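Local coordinates for protein BauA (Acinetobacter baumannii, PDB 6HCP) that takes up iron across the bacterial outer membrane as ferric preacinetobactin, acting as a TonB-dependent siderophore receptor, at residues E102-R107 with G159-V164; G213-A216 with S221-S224; G569-I572 with R576-G579; V258-A263 with Q636-E641; E503-Q508 with P536-D541. One frame throughout, in Å; residues are numbered along the deposited sequence.

Contact 1: E102-R107 with G159-V164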
# COMPACT_ATOMS: atom_id res chain seq x y z
N GLU A 102 -23.02 15.98 -3.42
CA GLU A 102 -22.79 15.32 -2.13
C GLU A 102 -24.07 14.55 -1.77
O GLU A 102 -25.15 14.79 -2.32
CB GLU A 102 -22.49 16.32 -1.02
CG GLU A 102 -21.29 17.23 -1.30
CD GLU A 102 -20.84 18.05 -0.10
OE1 GLU A 102 -20.72 17.44 0.98
OE2 GLU A 102 -20.61 19.30 -0.24
N ASN A 103 -23.91 13.56 -0.90
CA ASN A 103 -25.04 12.73 -0.49
C ASN A 103 -24.84 12.27 0.94
O ASN A 103 -23.93 11.48 1.22
CB ASN A 103 -25.24 11.52 -1.40
CG ASN A 103 -26.49 10.74 -1.04
OD1 ASN A 103 -27.53 11.33 -0.78
ND2 ASN A 103 -26.40 9.42 -0.97
N TYR A 104 -25.65 12.77 1.87
CA TYR A 104 -25.58 12.32 3.25
C TYR A 104 -26.98 12.29 3.89
O TYR A 104 -27.92 12.93 3.44
CB TYR A 104 -24.63 13.19 4.08
CG TYR A 104 -24.86 14.67 3.97
CD1 TYR A 104 -25.74 15.33 4.82
CD2 TYR A 104 -24.16 15.44 3.06
CE1 TYR A 104 -26.01 16.68 4.66
CE2 TYR A 104 -24.39 16.80 2.93
CZ TYR A 104 -25.32 17.43 3.73
OH TYR A 104 -25.56 18.77 3.57
N TYR A 105 -27.11 11.40 4.87
CA TYR A 105 -28.25 11.24 5.72
C TYR A 105 -27.88 11.69 7.14
O TYR A 105 -26.75 11.47 7.59
CB TYR A 105 -28.68 9.77 5.77
CG TYR A 105 -29.14 9.19 4.46
CD1 TYR A 105 -28.22 8.79 3.50
CD2 TYR A 105 -30.47 8.86 4.26
CE1 TYR A 105 -28.63 8.22 2.31
CE2 TYR A 105 -30.91 8.36 3.04
CZ TYR A 105 -29.98 7.98 2.09
OH TYR A 105 -30.42 7.43 0.93
N ILE A 106 -28.85 12.27 7.85
CA ILE A 106 -28.72 12.59 9.26
C ILE A 106 -29.89 11.93 10.00
O ILE A 106 -31.04 12.04 9.56
CB ILE A 106 -28.70 14.13 9.47
CG1 ILE A 106 -27.61 14.80 8.61
CG2 ILE A 106 -28.53 14.45 10.94
CD1 ILE A 106 -27.59 16.31 8.68
N ARG A 107 -29.58 11.17 11.06
CA ARG A 107 -30.57 10.40 11.81
C ARG A 107 -31.40 9.54 10.85
O ARG A 107 -32.59 9.29 11.09
CB ARG A 107 -31.45 11.32 12.65
CG ARG A 107 -30.73 11.87 13.87
CD ARG A 107 -31.63 12.51 14.90
NE ARG A 107 -30.88 12.83 16.09
CZ ARG A 107 -31.34 13.52 17.13
NH1 ARG A 107 -32.49 14.17 17.05
NH2 ARG A 107 -30.56 13.65 18.19
N GLY A 159 -31.65 16.86 9.26
CA GLY A 159 -30.94 17.82 10.13
C GLY A 159 -30.60 19.08 9.38
O GLY A 159 -30.78 19.16 8.18
N THR A 160 -30.01 20.05 10.07
CA THR A 160 -29.63 21.29 9.43
C THR A 160 -28.12 21.48 9.56
O THR A 160 -27.56 21.40 10.66
CB THR A 160 -30.41 22.49 9.99
OG1 THR A 160 -31.81 22.24 9.81
CG2 THR A 160 -30.01 23.79 9.33
N VAL A 161 -27.50 21.77 8.42
CA VAL A 161 -26.11 22.11 8.32
C VAL A 161 -26.03 23.62 8.09
O VAL A 161 -26.58 24.12 7.10
CB VAL A 161 -25.44 21.36 7.17
CG1 VAL A 161 -23.97 21.74 7.03
CG2 VAL A 161 -25.61 19.85 7.33
N ASN A 162 -25.36 24.32 9.01
CA ASN A 162 -25.24 25.77 8.96
C ASN A 162 -23.76 26.13 8.78
O ASN A 162 -22.91 25.71 9.59
CB ASN A 162 -25.81 26.42 10.22
CG ASN A 162 -25.76 27.93 10.19
OD1 ASN A 162 -26.12 28.55 9.18
ND2 ASN A 162 -25.20 28.54 11.24
N LEU A 163 -23.46 26.86 7.70
CA LEU A 163 -22.10 27.22 7.36
C LEU A 163 -21.88 28.69 7.75
O LEU A 163 -22.65 29.58 7.33
CB LEU A 163 -21.87 27.03 5.86
CG LEU A 163 -22.28 25.66 5.31
CD1 LEU A 163 -21.96 25.56 3.83
CD2 LEU A 163 -21.60 24.53 6.07
N VAL A 164 -20.92 28.89 8.66
CA VAL A 164 -20.62 30.20 9.21
C VAL A 164 -19.39 30.74 8.47
O VAL A 164 -18.34 30.09 8.43
CB VAL A 164 -20.36 30.11 10.72
CG1 VAL A 164 -19.95 31.45 11.32
CG2 VAL A 164 -21.55 29.52 11.46
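The backbones of 102-107 and 159-164 draw closest at I106 and G159, whose CA atoms are 5.7 Å apart, and they share no backbone hydrogen bonds, so the contact is made by side chains resting on each other and on the main chain of G159. I106 supplies most of it. Its CD1 lies over the main chain of G159, 4.0 Å from the G159 CA, and its CB is equally near the G159 N. With no side chain in the way, glycine lets the isoleucine settle directly on the peptide. I106 CG1 stands beside the backbone N (chi1 -54°) and the branch then runs out straight, which carries CD1 on to V161 CG2 at 4.3 Å. These pieces belong to the plug, the globular domain that fills the lumen of a TonB-dependent barrel: strand 105-106 lies in a small antiparallel sheet with 91-92 and 109-110, whereas 159-165 is the middle strand of the mixed plug sheet, so these apolar groups join two separate sheets. The same V161 methyl also meets Y104, 3.9 Å from its OH and 4.2 Å from its CE1, approaching the ring obliquely. In V161, CG1 is anti to the backbone N (chi1 179°), leaving CG2 to face the tyrosine and isoleucine together. Valine suits this spot because its short, branched apolar side chain puts CG2 between Y104 and I106 with no polar group to satisfy. I84 of helix 81-84 packs on both Y104 and V161, while R107 leaves the cluster to form salt bridges with E514 and E564 of the barrel wall.

Contact 2: G213-A216 with S221-S224; sequences GDAA and SKES
The carbonyl O of G213 is held by two groups of the facing strand: it accepts the backbone N-H of K222 (N to O 3.1 Å, 166° at the hydrogen) and is touched by the CA-H of S221, with S221 CA 3.4 Å from G213 O. The return bond from G213 N to K222 O is weak, at 3.3 Å and well bent. One residue on, D214 and S221 form a non-hydrogen-bonded pair with CA atoms only 4.1 Å apart, and their side chains diverge. At the corner, G213 has a phi of 138°, where a CB would press on the preceding carbonyl O, which suits glycine. Beyond the corner, the methyl of A215 rests on the middle of the K222 chain, 3.7 Å from K222 CD. The lysine is extended from CG onward, so its methylenes pass over the small alanine while NZ travels further. That ammonium binds S97 OG of the plug and a water (NZ to O 2.9 Å), and the same water takes a weak bond from the A216 N. The pair closes the outer end of a barrel hairpin, where strand 202-212 passes into a loop and 221-234 returns. D214 and A215 bond by backbone to A184 and D183 of the preceding hairpin, while S221 and E223 pair with D252 and H250 of strand 238-252.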
# COMPACT_ATOMS: atom_id res chain seq x y z
N GLY A 213 -7.28 18.55 -11.80
CA GLY A 213 -6.48 17.43 -12.27
C GLY A 213 -7.13 16.10 -11.98
O GLY A 213 -8.18 16.01 -11.32
N ASP A 214 -6.44 15.04 -12.39
CA ASP A 214 -6.86 13.67 -12.22
C ASP A 214 -7.05 13.36 -10.75
O ASP A 214 -6.18 13.63 -9.92
CB ASP A 214 -5.82 12.71 -12.79
CG ASP A 214 -5.71 12.76 -14.29
OD1 ASP A 214 -6.64 13.27 -14.92
OD2 ASP A 214 -4.78 12.13 -14.81
N ALA A 215 -8.16 12.69 -10.45
CA ALA A 215 -8.50 12.29 -9.08
C ALA A 215 -8.15 10.81 -8.91
O ALA A 215 -7.40 10.24 -9.72
CB ALA A 215 -9.97 12.53 -8.81
N ALA A 216 -8.69 10.19 -7.85
CA ALA A 216 -8.22 8.86 -7.45
C ALA A 216 -8.96 7.76 -8.20
O ALA A 216 -8.51 6.63 -8.28
CB ALA A 216 -8.36 8.69 -5.96
N SER A 221 -11.50 13.33 -13.27
CA SER A 221 -10.78 14.52 -12.90
C SER A 221 -11.74 15.51 -12.24
O SER A 221 -12.94 15.50 -12.53
CB SER A 221 -10.09 15.12 -14.11
OG SER A 221 -11.05 15.60 -15.02
N LYS A 222 -11.22 16.28 -11.30
CA LYS A 222 -12.01 17.17 -10.45
C LYS A 222 -11.43 18.57 -10.49
O LYS A 222 -10.23 18.74 -10.27
CB LYS A 222 -12.00 16.66 -9.01
CG LYS A 222 -12.67 15.32 -8.79
CD LYS A 222 -12.50 14.86 -7.38
CE LYS A 222 -13.28 13.62 -7.04
NZ LYS A 222 -12.89 13.10 -5.70
N GLU A 223 -12.27 19.54 -10.86
CA GLU A 223 -11.91 20.95 -10.87
C GLU A 223 -12.84 21.71 -9.92
O GLU A 223 -14.06 21.47 -9.88
CB GLU A 223 -11.96 21.48 -12.30
CG GLU A 223 -11.65 22.96 -12.39
CD GLU A 223 -11.91 23.62 -13.73
OE1 GLU A 223 -12.66 23.03 -14.57
OE2 GLU A 223 -11.39 24.73 -13.93
N SER A 224 -12.23 22.46 -9.00
CA SER A 224 -12.97 23.35 -8.11
C SER A 224 -12.38 24.75 -8.20
O SER A 224 -11.16 24.91 -8.33
CB SER A 224 -12.94 22.84 -6.69
OG SER A 224 -13.34 21.48 -6.62
O HOH W 1 -10.32 11.78 -5.42

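Contact 3: G569-I572 with R576-G579; sequences GSPI and RLMG. With EDO (1,2-ethanediol), chain U.
G569 and R576-L577 meet in the tight part of this hairpin end, where backbone lies directly against backbone. The L577 N donates to G569 O over 3.0 Å with a nearly straight hydrogen (166°), and the CA-H of R576 closes on the same oxygen, with R576 CA 3.3 Å from G569 O. Glycine suits 569, since its phi of 118° would jam a CB against the preceding carbonyl. Toward the partly exposed turn the fit is more open. The ring of P571 lies across the L577 side chain at about a right angle, and its CG and CD each stay 4.1 Å from L577 CB; the apolar ring suits an aliphatic neighbour, which needs no polar match. On the buried side, the amide N of G569 donates to O1 of a 1,2-ethanediol, probably from the crystallisation liquor, at 3.0 Å, and the diol also bonds to Q42 N and A39 O. Its fit is doubtful, however, because O1 comes too close to CG of M578 in this one of two modelled conformers. R576 sends its charge elsewhere, its chain bent at chi3 (-68°) to form salt bridges with E614 and D616. This is a short turn, periplasmic by the barrel topology, between strands 549-569 and 575-590. L577 faces outward among F524, F567, L611 and A613, with a bound detergent about 6 Å from its side chain; M578 faces inward onto Q42, V43 and T87; and R576 and M578 pair by backbone with E614 and G612 of strand 599-618.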
# COMPACT_ATOMS: atom_id res chain seq x y z
N GLY A 569 -13.21 16.22 21.95
CA GLY A 569 -12.31 16.99 22.79
C GLY A 569 -11.00 16.26 23.02
O GLY A 569 -10.50 15.55 22.15
N SER A 570 -10.42 16.52 24.19
CA SER A 570 -9.10 16.03 24.55
C SER A 570 -9.22 15.28 25.87
O SER A 570 -9.42 15.88 26.91
CB SER A 570 -8.11 17.16 24.65
OG SER A 570 -6.89 16.69 25.20
N PRO A 571 -9.29 13.93 25.84
CA PRO A 571 -9.52 13.16 27.06
C PRO A 571 -8.27 13.13 27.96
O PRO A 571 -8.39 12.86 29.14
CB PRO A 571 -9.87 11.77 26.54
CG PRO A 571 -9.10 11.68 25.24
CD PRO A 571 -9.12 13.08 24.66
N ILE A 572 -7.09 13.38 27.37
CA ILE A 572 -5.83 13.54 28.11
C ILE A 572 -4.92 14.45 27.29
O ILE A 572 -5.09 14.57 26.08
CB ILE A 572 -5.15 12.18 28.36
CG1 ILE A 572 -4.77 11.51 27.04
CG2 ILE A 572 -6.02 11.28 29.22
CD1 ILE A 572 -4.50 10.04 27.16
N ARG A 576 -6.41 14.03 21.09
CA ARG A 576 -7.75 14.43 20.72
C ARG A 576 -8.51 13.19 20.23
O ARG A 576 -7.95 12.34 19.56
CB ARG A 576 -7.69 15.52 19.65
CG ARG A 576 -7.08 16.82 20.17
CD ARG A 576 -6.87 17.84 19.09
NE ARG A 576 -5.84 17.45 18.16
CZ ARG A 576 -4.53 17.52 18.40
NH1 ARG A 576 -3.69 17.01 17.53
NH2 ARG A 576 -4.07 18.02 19.53
N LEU A 577 -9.80 13.13 20.58
CA LEU A 577 -10.65 12.01 20.24
C LEU A 577 -12.06 12.53 19.92
O LEU A 577 -12.64 13.23 20.76
CB LEU A 577 -10.71 11.10 21.46
CG LEU A 577 -11.32 9.73 21.26
CD1 LEU A 577 -10.54 8.95 20.20
CD2 LEU A 577 -11.31 8.99 22.58
N MET A 578 -12.59 12.14 18.76
CA MET A 578 -13.96 12.49 18.30
C MET A 578 -14.60 11.25 17.67
O MET A 578 -13.96 10.54 16.88
CB MET A 578 -13.93 13.59 17.23
CG MET A 578 -13.51 14.96 17.72
SD MET A 578 -13.05 16.08 16.36
CE MET A 578 -14.57 16.12 15.42
N GLY A 579 -15.85 10.97 18.02
CA GLY A 579 -16.57 9.88 17.41
C GLY A 579 -17.75 9.45 18.23
O GLY A 579 -18.28 10.21 19.03
C1 EDO U . -11.17 17.87 19.49
O1 EDO U . -11.98 16.69 19.27
C2 EDO U . -12.13 19.04 19.69
O2 EDO U . -11.47 20.27 19.50

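Contact 4: V258-A263 with Q636-E641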
# COMPACT_ATOMS: atom_id res chain seq x y z
N VAL A 258 -25.35 2.58 -10.72
CA VAL A 258 -25.92 1.53 -11.53
C VAL A 258 -27.12 0.92 -10.78
O VAL A 258 -27.18 0.88 -9.55
CB VAL A 258 -24.87 0.47 -11.89
CG1 VAL A 258 -23.71 1.11 -12.66
CG2 VAL A 258 -24.36 -0.27 -10.66
N ASN A 259 -27.99 0.31 -11.57
CA ASN A 259 -29.20 -0.37 -11.10
C ASN A 259 -29.01 -1.89 -11.16
O ASN A 259 -28.32 -2.41 -12.03
CB ASN A 259 -30.42 0.09 -11.90
CG ASN A 259 -30.79 1.53 -11.60
OD1 ASN A 259 -30.39 2.06 -10.57
ND2 ASN A 259 -31.37 2.22 -12.57
N VAL A 260 -29.70 -2.58 -10.25
CA VAL A 260 -29.70 -4.01 -10.16
C VAL A 260 -31.15 -4.49 -10.06
O VAL A 260 -32.04 -3.74 -9.64
CB VAL A 260 -28.85 -4.50 -8.97
CG1 VAL A 260 -27.37 -4.32 -9.24
CG2 VAL A 260 -29.23 -3.82 -7.66
N SER A 261 -31.36 -5.77 -10.36
CA SER A 261 -32.66 -6.43 -10.19
C SER A 261 -32.50 -7.61 -9.24
O SER A 261 -31.41 -8.19 -9.12
CB SER A 261 -33.20 -6.88 -11.52
OG SER A 261 -32.35 -7.86 -12.11
N THR A 262 -33.63 -8.10 -8.73
CA THR A 262 -33.63 -9.31 -7.93
C THR A 262 -33.33 -10.52 -8.82
O THR A 262 -32.71 -11.46 -8.38
CB THR A 262 -34.95 -9.48 -7.18
OG1 THR A 262 -36.00 -9.48 -8.15
CG2 THR A 262 -35.21 -8.38 -6.18
N ALA A 263 -33.77 -10.48 -10.09
CA ALA A 263 -33.56 -11.59 -11.03
C ALA A 263 -32.06 -11.83 -11.23
O ALA A 263 -31.60 -12.95 -11.20
CB ALA A 263 -34.25 -11.31 -12.35
N GLN A 636 -26.70 -2.58 4.50
CA GLN A 636 -27.79 -1.70 4.05
C GLN A 636 -28.63 -2.44 3.01
O GLN A 636 -28.10 -3.10 2.12
CB GLN A 636 -27.24 -0.40 3.45
CG GLN A 636 -26.06 0.20 4.21
CD GLN A 636 -24.73 -0.09 3.55
OE1 GLN A 636 -24.52 0.30 2.42
NE2 GLN A 636 -23.87 -0.80 4.26
N TYR A 637 -29.94 -2.23 3.08
CA TYR A 637 -30.84 -2.73 2.08
C TYR A 637 -30.81 -1.84 0.86
O TYR A 637 -30.77 -0.59 0.95
CB TYR A 637 -32.25 -2.89 2.64
CG TYR A 637 -32.37 -4.06 3.58
CD1 TYR A 637 -32.34 -5.35 3.08
CD2 TYR A 637 -32.29 -3.88 4.95
CE1 TYR A 637 -32.36 -6.44 3.94
CE2 TYR A 637 -32.29 -4.97 5.81
CZ TYR A 637 -32.38 -6.25 5.30
OH TYR A 637 -32.33 -7.33 6.13
N ILE A 638 -30.97 -2.47 -0.30
CA ILE A 638 -30.92 -1.79 -1.58
C ILE A 638 -32.34 -1.56 -2.12
O ILE A 638 -32.57 -0.63 -2.90
CB ILE A 638 -30.00 -2.56 -2.55
CG1 ILE A 638 -28.56 -2.54 -2.02
CG2 ILE A 638 -30.07 -2.02 -3.97
CD1 ILE A 638 -28.02 -1.15 -1.70
N ASN A 639 -33.29 -2.39 -1.69
CA ASN A 639 -34.71 -2.19 -2.09
C ASN A 639 -35.62 -2.32 -0.88
O ASN A 639 -35.24 -2.85 0.15
CB ASN A 639 -35.16 -3.14 -3.21
CG ASN A 639 -35.07 -4.61 -2.86
OD1 ASN A 639 -34.90 -5.00 -1.71
ND2 ASN A 639 -35.14 -5.45 -3.89
N ALA A 640 -36.80 -1.72 -1.00
CA ALA A 640 -37.76 -1.61 0.11
C ALA A 640 -38.38 -2.98 0.40
O ALA A 640 -38.90 -3.22 1.49
CB ALA A 640 -38.81 -0.58 -0.23
N GLU A 641 -38.34 -3.88 -0.60
CA GLU A 641 -38.75 -5.29 -0.43
C GLU A 641 -37.76 -6.04 0.47
O GLU A 641 -38.07 -7.11 0.98
CB GLU A 641 -38.85 -5.99 -1.79
CG GLU A 641 -39.95 -5.44 -2.68
CD GLU A 641 -39.71 -4.06 -3.28
OE1 GLU A 641 -38.52 -3.71 -3.52
OE2 GLU A 641 -40.70 -3.29 -3.37
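V260 and I638 cross at about a right angle where two loops at the extracellular end of the barrel lean together, one leaving strand 238-252 and the other joining strands 622-637 and 645-662. The backbones keep well apart, with V260 CA and I638 CA 8.9 Å from each other, so only the ends of side chains bridge the gap. Methyl meets methyl, tip to tip: V260 CG2 lies 4.2 Å from I638 CG2. The valine methyl sits between its own N and carbonyl carbon, while that of I638 is anti to the backbone N, with CG1 beside it (chi1 -65°). Both residues are beta-branched, and each offers a methyl across the gap; V260 also packs on I325, and I638 on V646 and L690. The loop carrying L690 bonds to both segments: N689 OD1 accepts from V260 N, and Q684 NE2 donates to I638 O. Nearer solvent stands a second pair, T262 and N639, again roughly perpendicular. N639 OD1 accepts from the amides of T643 and L644, which anchors its carboxamide within its own loop. The other end of that amide faces the threonine: with T262 OG1 between the backbone N and carbonyl carbon (chi1 57°), the methyl is the part presented, and T262 CG2 rests 3.7 Å from N639 ND2.

Contact 5: E503-Q508 with P536-D541. With EDO (1,2-ethanediol), chain Y; EDO (1,2-ethanediol), chain E.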
# COMPACT_ATOMS: atom_id res chain seq x y z
N GLU A 503 -55.59 17.28 -6.23
CA GLU A 503 -55.54 17.72 -4.83
C GLU A 503 -54.07 17.92 -4.44
O GLU A 503 -53.23 17.03 -4.68
CB GLU A 503 -56.20 16.71 -3.89
CG GLU A 503 -56.12 17.15 -2.43
CD GLU A 503 -56.83 16.27 -1.42
OE1 GLU A 503 -57.41 15.23 -1.81
OE2 GLU A 503 -56.86 16.68 -0.25
N ILE A 504 -53.76 19.09 -3.88
CA ILE A 504 -52.42 19.38 -3.33
C ILE A 504 -52.47 19.28 -1.81
O ILE A 504 -53.17 20.05 -1.17
CB ILE A 504 -51.93 20.77 -3.77
CG1 ILE A 504 -51.98 20.93 -5.29
CG2 ILE A 504 -50.55 21.07 -3.20
CD1 ILE A 504 -51.83 22.36 -5.77
N PHE A 505 -51.71 18.34 -1.25
CA PHE A 505 -51.64 18.19 0.19
C PHE A 505 -50.91 19.38 0.80
O PHE A 505 -50.13 20.06 0.13
CB PHE A 505 -50.96 16.89 0.61
CG PHE A 505 -51.76 15.64 0.33
CD1 PHE A 505 -53.14 15.66 0.34
CD2 PHE A 505 -51.12 14.46 -0.02
CE1 PHE A 505 -53.87 14.52 0.01
CE2 PHE A 505 -51.85 13.31 -0.27
CZ PHE A 505 -53.22 13.34 -0.24
N PRO A 506 -51.28 19.77 2.04
CA PRO A 506 -50.56 20.81 2.76
C PRO A 506 -49.15 20.32 3.08
O PRO A 506 -48.91 19.12 3.05
CB PRO A 506 -51.39 21.00 4.03
CG PRO A 506 -51.97 19.64 4.27
CD PRO A 506 -52.28 19.10 2.89
N PRO A 507 -48.27 21.20 3.59
CA PRO A 507 -46.96 20.77 4.07
C PRO A 507 -47.13 19.61 5.05
O PRO A 507 -48.02 19.64 5.92
CB PRO A 507 -46.39 22.04 4.71
CG PRO A 507 -47.02 23.16 3.90
CD PRO A 507 -48.44 22.66 3.65
N GLN A 508 -46.32 18.57 4.84
CA GLN A 508 -46.41 17.31 5.55
C GLN A 508 -45.46 17.32 6.76
O GLN A 508 -44.30 17.74 6.65
CB GLN A 508 -46.04 16.18 4.58
CG GLN A 508 -47.00 16.08 3.40
CD GLN A 508 -48.32 15.53 3.88
OE1 GLN A 508 -48.44 14.36 4.20
NE2 GLN A 508 -49.35 16.38 3.85
N PRO A 536 -44.00 11.23 7.01
CA PRO A 536 -45.08 10.74 6.16
C PRO A 536 -44.66 10.66 4.68
O PRO A 536 -43.75 11.37 4.25
CB PRO A 536 -46.21 11.76 6.34
CG PRO A 536 -45.53 13.02 6.81
CD PRO A 536 -44.23 12.60 7.50
N SER A 537 -45.37 9.82 3.91
CA SER A 537 -45.26 9.80 2.48
C SER A 537 -46.66 9.59 1.89
O SER A 537 -47.58 9.16 2.56
CB SER A 537 -44.29 8.71 2.01
OG SER A 537 -44.80 7.42 2.35
N SER A 538 -46.77 9.94 0.61
CA SER A 538 -48.05 9.95 -0.10
C SER A 538 -47.98 8.95 -1.26
O SER A 538 -46.94 8.78 -1.84
CB SER A 538 -48.37 11.33 -0.57
OG SER A 538 -48.58 12.22 0.53
N TYR A 539 -49.12 8.33 -1.59
CA TYR A 539 -49.18 7.42 -2.73
C TYR A 539 -50.64 7.19 -3.15
O TYR A 539 -51.57 7.46 -2.40
CB TYR A 539 -48.49 6.10 -2.37
CG TYR A 539 -49.04 5.44 -1.14
CD1 TYR A 539 -50.18 4.65 -1.23
CD2 TYR A 539 -48.42 5.52 0.09
CE1 TYR A 539 -50.76 4.09 -0.11
CE2 TYR A 539 -48.97 4.92 1.22
CZ TYR A 539 -50.15 4.22 1.12
OH TYR A 539 -50.75 3.63 2.20
N LEU A 540 -50.81 6.59 -4.33
CA LEU A 540 -52.09 6.17 -4.88
C LEU A 540 -52.48 4.81 -4.30
O LEU A 540 -51.73 3.86 -4.43
CB LEU A 540 -51.91 6.12 -6.40
CG LEU A 540 -53.18 6.15 -7.25
CD1 LEU A 540 -54.09 7.30 -6.84
CD2 LEU A 540 -52.82 6.25 -8.73
N ASP A 541 -53.57 4.77 -3.51
CA ASP A 541 -54.03 3.59 -2.79
C ASP A 541 -55.16 2.89 -3.56
O ASP A 541 -56.31 3.32 -3.52
CB ASP A 541 -54.48 3.98 -1.38
CG ASP A 541 -54.87 2.79 -0.51
OD1 ASP A 541 -54.83 1.65 -1.02
OD2 ASP A 541 -55.30 3.02 0.64
C1 EDO Y . -57.29 22.77 -4.51
O1 EDO Y . -57.06 23.88 -3.65
C2 EDO Y . -55.94 22.11 -4.66
O2 EDO Y . -55.80 21.11 -3.59
C1 EDO E . -42.19 5.51 3.38
O1 EDO E . -43.02 6.54 3.92
C2 EDO E . -42.94 4.21 3.62
O2 EDO E . -44.04 4.17 2.71
O HOH W 2 -47.07 12.51 2.77
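Direct side-chain packing with one bridging water joins the end of the long loop after strand 478-489 to the extracellular end of strand 524-541, with Q508 and F505 facing P536 and S538. Q508 CB lies against P536 CG at 3.9 Å, where the methylene base of the glutamine meets the apolar proline ring. The glutamine then doubles back at chi2 (-72°), and its NE2 donates to P506 O at 2.9 Å, straight (179°) and in the amide plane. That bond fixes the rotation of the carboxamide and aims OE1 across the gap, where it accepts from a water at 2.7 Å; the same water is hydrogen-bonded to S538 OG, also at 2.7 Å. S538 OG in turn meets the F505 ring at its edge, near the ring plane, 3.4 Å from CD2, while the F505 ring meets that of F552, their planes about 15° apart. The serine oxygen thus faces the ring's C-H rim, which is slightly positive. A small hydroxyl serves both neighbours, and the amide and the hydroxyl are satisfied through one shared water rather than by a direct bond across the contact.

Overall arrangement
Contact 1 alone lies in the core, its centre about 3 Å from that of the chain, within the plug; the other four belong to the barrel, with centres about 22 to 25 Å out. Contacts 2 and 3 are local, each finishing a hairpin at a glycine, but by topology at opposite mouths. Contacts 4 and 5 join extracellular loops or strand ends by side chains, their centres about 25 Å apart; contact 4 brings together segments far apart in sequence. Chemistry follows place: largely apolar inside, backbone bonds at the hairpin ends of contacts 2 and 3, methyl contacts, one of them against an amide nitrogen, in contact 4, and a water bridge between side chains in contact 5.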